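Local coordinates for protein meta cleavage compound hydrolase (Janthinobacterium, PDB 1J1I) that hydrolyses a carbon-carbon bond of the ring-opened intermediate in bacterial carbazole degradation, probably releasing anthranilate, at residues 216-221 with 245-250; 116-121 with 138-143. All blocks are in the same frame, centred on the assembly; numbering follows the deposited sequence.

Interaction 1: residues 216-221 with 245-250; sequences EFIRKV and LDLIDD
Arg-219 spreads its guanidinium across the end of Leu-247, whose CD2 methyl lies over one face of the flat group, offset toward the rim on the NH2 side. The fit is tight: Leu-247 CD2 is 3.2 Å from Arg-219 NH2. The arginine chain runs out with CG anti to the backbone N (chi1 -154°) and then bends at chi3 (-67°), which carries the guanidinium round to this methyl while the two side chains cross at about a right angle. In the plane of the same group, at its edge, Glu-216 OE2 receives a weak, long but fairly straight bond of 3.5 Å from Arg-219 NE, part of a salt bridge that can restrain the turn of the guanidinium only loosely. Nearer the backbone, Arg-219 CA makes a CA-H...O contact of 3.5 Å with Leu-247 O.

Both segments are lead-ins to neighbouring parallel strands of the alpha/beta-hydrolase sheet: residues 216-221 precede strand 225-230, and residues 245-250 precede strand 251-256. Deeper in, Ile-218 CG2 meets Leu-247 CD1 at 3.9 Å and Ile-248 CG1 at 3.8 Å. The second isoleucine is divided between two partners, because its CG2 branch goes instead to Val-221, 3.8 Å from Val-221 CG1. Val-221 and Ile-248 continue inward to strand 131-137, touching Leu-134 and Leu-136 respectively.

No direct hydrogen bond joins the segments; water does the polar work. One molecule donates to the carbonyls of Arg-219 and Val-221 and accepts from Asp-249 N at 2.9 Å. A second donates to Val-221 O and accepts from Asp-250 N, which gives that carbonyl two water donors. The carboxylate of Asp-249 turns the other way, where its OD2 is hydrogen-bonded to His-258 NE2 of the second subunit.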
# COMPACT_ATOMS: atom_id res chain seq x y z
N GLU A 216 23.48 1.63 -5.04
CA GLU A 216 23.72 3.00 -5.49
C GLU A 216 22.95 3.34 -6.76
O GLU A 216 22.52 4.48 -6.95
CB GLU A 216 25.21 3.24 -5.70
CG GLU A 216 25.99 3.35 -4.40
CD GLU A 216 25.42 4.42 -3.48
OE1 GLU A 216 25.46 5.61 -3.86
OE2 GLU A 216 24.93 4.07 -2.39
N PHE A 217 22.79 2.35 -7.63
CA PHE A 217 22.06 2.53 -8.88
C PHE A 217 20.58 2.71 -8.55
O PHE A 217 19.91 3.58 -9.10
CB PHE A 217 22.24 1.30 -9.78
CG PHE A 217 21.57 1.42 -11.12
CD1 PHE A 217 22.16 2.16 -12.15
CD2 PHE A 217 20.36 0.76 -11.37
CE1 PHE A 217 21.56 2.24 -13.41
CE2 PHE A 217 19.76 0.84 -12.63
CZ PHE A 217 20.36 1.58 -13.65
N ILE A 218 20.08 1.87 -7.65
CA ILE A 218 18.68 1.91 -7.24
C ILE A 218 18.31 3.25 -6.59
O ILE A 218 17.19 3.74 -6.74
CB ILE A 218 18.38 0.72 -6.28
CG1 ILE A 218 18.61 -0.59 -7.04
CG2 ILE A 218 16.95 0.80 -5.74
CD1 ILE A 218 18.49 -1.83 -6.20
N ARG A 219 19.27 3.85 -5.90
CA ARG A 219 19.06 5.13 -5.23
C ARG A 219 18.86 6.26 -6.25
O ARG A 219 18.45 7.36 -5.89
CB ARG A 219 20.26 5.44 -4.34
CG ARG A 219 19.96 6.35 -3.16
CD ARG A 219 21.23 6.70 -2.40
NE ARG A 219 21.83 5.55 -1.72
CZ ARG A 219 21.36 5.00 -0.60
NH1 ARG A 219 20.27 5.49 -0.02
NH2 ARG A 219 22.00 3.97 -0.06
N LYS A 220 19.15 5.97 -7.52
CA LYS A 220 19.01 6.94 -8.61
C LYS A 220 17.58 7.01 -9.16
O LYS A 220 17.28 7.85 -10.00
CB LYS A 220 19.95 6.59 -9.77
CG LYS A 220 21.28 7.31 -9.76
CD LYS A 220 22.09 6.93 -8.56
CE LYS A 220 23.53 7.37 -8.68
NZ LYS A 220 24.22 6.95 -7.44
N VAL A 221 16.70 6.12 -8.70
CA VAL A 221 15.32 6.16 -9.17
C VAL A 221 14.68 7.39 -8.53
O VAL A 221 14.53 7.45 -7.31
CB VAL A 221 14.54 4.89 -8.75
CG1 VAL A 221 13.09 5.01 -9.19
CG2 VAL A 221 15.19 3.65 -9.37
N LEU A 245 12.41 0.57 -0.37
CA LEU A 245 11.76 1.73 0.23
C LEU A 245 12.76 2.69 0.87
O LEU A 245 12.54 3.89 0.91
CB LEU A 245 10.72 1.26 1.27
CG LEU A 245 9.48 0.59 0.65
CD1 LEU A 245 8.58 0.04 1.75
CD2 LEU A 245 8.72 1.60 -0.20
N ASP A 246 13.88 2.14 1.34
CA ASP A 246 14.93 2.95 1.95
C ASP A 246 15.76 3.65 0.87
O ASP A 246 16.15 4.81 1.03
CB ASP A 246 15.83 2.04 2.80
CG ASP A 246 16.91 2.81 3.51
OD1 ASP A 246 16.58 3.66 4.37
OD2 ASP A 246 18.10 2.56 3.22
N LEU A 247 16.00 2.95 -0.23
CA LEU A 247 16.81 3.48 -1.33
C LEU A 247 16.12 4.46 -2.27
O LEU A 247 16.73 5.45 -2.68
CB LEU A 247 17.37 2.31 -2.14
CG LEU A 247 18.28 1.36 -1.38
CD1 LEU A 247 18.53 0.12 -2.21
CD2 LEU A 247 19.58 2.07 -1.03
N ILE A 248 14.88 4.18 -2.63
CA ILE A 248 14.15 5.04 -3.55
C ILE A 248 13.41 6.15 -2.78
O ILE A 248 12.45 5.89 -2.05
CB ILE A 248 13.17 4.20 -4.40
CG1 ILE A 248 13.96 3.09 -5.11
CG2 ILE A 248 12.46 5.08 -5.44
CD1 ILE A 248 13.10 2.11 -5.89
N ASP A 249 13.88 7.38 -2.94
CA ASP A 249 13.29 8.51 -2.21
C ASP A 249 11.80 8.76 -2.40
O ASP A 249 11.11 9.11 -1.44
CB ASP A 249 14.04 9.80 -2.52
CG ASP A 249 13.72 10.89 -1.51
OD1 ASP A 249 14.15 10.76 -0.35
OD2 ASP A 249 13.04 11.87 -1.88
N ASP A 250 11.30 8.62 -3.62
CA ASP A 250 9.88 8.86 -3.84
C ASP A 250 9.11 7.56 -4.00
O ASP A 250 8.26 7.43 -4.89
CB ASP A 250 9.67 9.76 -5.06
CG ASP A 250 8.37 10.55 -4.97
OD1 ASP A 250 8.00 10.94 -3.85
OD2 ASP A 250 7.74 10.79 -6.02
O HOH W 1 15.82 8.00 -5.02
O HOH W 2 12.06 8.12 -6.35

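Interaction 2: residues 116-121 with 138-143; sequences GGATGL and GSAGLV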
# COMPACT_ATOMS: atom_id res chain seq x y z
N GLY A 116 10.99 -8.10 -15.28
CA GLY A 116 10.34 -6.97 -15.94
C GLY A 116 10.48 -5.74 -15.07
O GLY A 116 10.61 -4.61 -15.57
N GLY A 117 10.47 -5.94 -13.76
CA GLY A 117 10.62 -4.84 -12.83
C GLY A 117 12.03 -4.28 -12.89
O GLY A 117 12.22 -3.06 -12.91
N ALA A 118 13.02 -5.16 -12.94
CA ALA A 118 14.41 -4.72 -13.02
C ALA A 118 14.63 -3.92 -14.29
O ALA A 118 15.38 -2.93 -14.31
CB ALA A 118 15.34 -5.93 -13.00
N THR A 119 13.97 -4.33 -15.37
CA THR A 119 14.12 -3.65 -16.65
C THR A 119 13.44 -2.28 -16.62
O THR A 119 13.97 -1.31 -17.17
CB THR A 119 13.58 -4.52 -17.81
OG1 THR A 119 14.28 -5.78 -17.82
CG2 THR A 119 13.79 -3.83 -19.15
N GLY A 120 12.28 -2.19 -15.98
CA GLY A 120 11.59 -0.92 -15.87
C GLY A 120 12.41 0.03 -15.01
O GLY A 120 12.51 1.24 -15.27
N LEU A 121 13.03 -0.54 -13.97
CA LEU A 121 13.86 0.24 -13.06
C LEU A 121 15.05 0.80 -13.83
O LEU A 121 15.41 1.97 -13.67
CB LEU A 121 14.34 -0.65 -11.90
CG LEU A 121 14.98 0.03 -10.68
CD1 LEU A 121 15.01 -0.94 -9.51
CD2 LEU A 121 16.38 0.51 -11.02
N GLY A 138 7.64 -7.48 -6.78
CA GLY A 138 8.49 -8.64 -6.58
C GLY A 138 9.66 -8.50 -7.53
O GLY A 138 10.24 -9.48 -8.01
N SER A 139 10.02 -7.25 -7.79
CA SER A 139 11.09 -6.90 -8.71
C SER A 139 12.49 -7.37 -8.38
O SER A 139 12.93 -7.33 -7.23
CB SER A 139 11.13 -5.39 -8.91
OG SER A 139 12.21 -5.03 -9.77
N ALA A 140 13.19 -7.81 -9.41
CA ALA A 140 14.57 -8.24 -9.29
C ALA A 140 15.37 -6.93 -9.24
O ALA A 140 14.83 -5.86 -9.52
CB ALA A 140 14.96 -9.06 -10.51
N GLY A 141 16.64 -7.02 -8.87
CA GLY A 141 17.47 -5.83 -8.81
C GLY A 141 18.34 -5.77 -7.57
O GLY A 141 19.45 -5.23 -7.60
N LEU A 142 17.83 -6.32 -6.48
CA LEU A 142 18.58 -6.35 -5.24
C LEU A 142 18.98 -7.77 -4.90
O LEU A 142 18.19 -8.70 -5.01
CB LEU A 142 17.76 -5.77 -4.08
CG LEU A 142 17.75 -4.25 -3.91
CD1 LEU A 142 16.74 -3.82 -2.85
CD2 LEU A 142 19.14 -3.80 -3.53
N VAL A 143 20.23 -7.91 -4.48
CA VAL A 143 20.77 -9.19 -4.08
C VAL A 143 20.33 -9.55 -2.68
O VAL A 143 20.48 -10.71 -2.28
CB VAL A 143 22.32 -9.19 -4.07
CG1 VAL A 143 22.84 -10.58 -3.63
CG2 VAL A 143 22.90 -8.81 -5.40
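Ser-139 OG donates to Ala-140 O over 2.8 Å, arriving in the carbonyl plane on a lone pair, and from that position the hydroxyl presses on the backbone of Gly-117. The contact lies next to the nucleophile elbow of the alpha/beta-hydrolase fold: residues 116-121 belong to helix 114-126, which begins at the elbow with the probable catalytic serine, Ser-114, and 138-143 is the loop that leaves strand 131-137.

The serine reaches the helix because OG stands anti to its own backbone N (chi1 178°), so that it is directed at the peptide between Gly-117 and Ala-118. It comes to 3.2 Å from Gly-117 C. Ala-118 N is almost as close, 3.3 Å from Ser-139 OG, but the angle is poor and no hydrogen bond results; the approach is close packing of a hydroxyl on a peptide. Gly-117 is what permits it, since a CB at that position would point at the loop and lie 2.5 Å from Ser-139 OG. An alanine in place of Ser-139 has no hydroxyl to give Ala-140 O, and the loop would probably be less firmly set, with a gap opening against the Gly-117 peptide.

The next residues meet through the Ala-118 methyl, which rests on the Ala-140 carbonyl, 3.5 Å from Ala-140 O, and lies 4.0 Å from Ala-140 CB. Ala-140 is in addition linked by a backbone hydrogen bond to Ser-114, and its side chain is about 5 Å from that of Ser-114, so the loop forms part of the immediate surroundings of the active site.

Gly-141 turns the chain at a phi of 137°, where any side chain would jam against Ala-140 O, and its N lies 4.5 Å from Ala-118 CB.

How the interactions relate
From the N terminus, the chain enters the helix after strand 108-113, passes through strand 131-137 and returns at 138-143 to touch that helix, closing interaction 2 as a short loop beside the active site. The chain then runs through helices 160-170, 179-190 and 192-208 before interaction 1 opens at 216-221; it is closed by 245-250, after strand 225-230 and helix 238-247. The two loops lie in series, neither nested nor crossed. In space they adjoin, with Ile-218 CD1 3.4 Å from Leu-142 CD2 and Val-221 CG2 3.7 Å from Leu-121 CD2, so a shared apolar seam connects the nucleophile helix with the last two strand connections of the sheet.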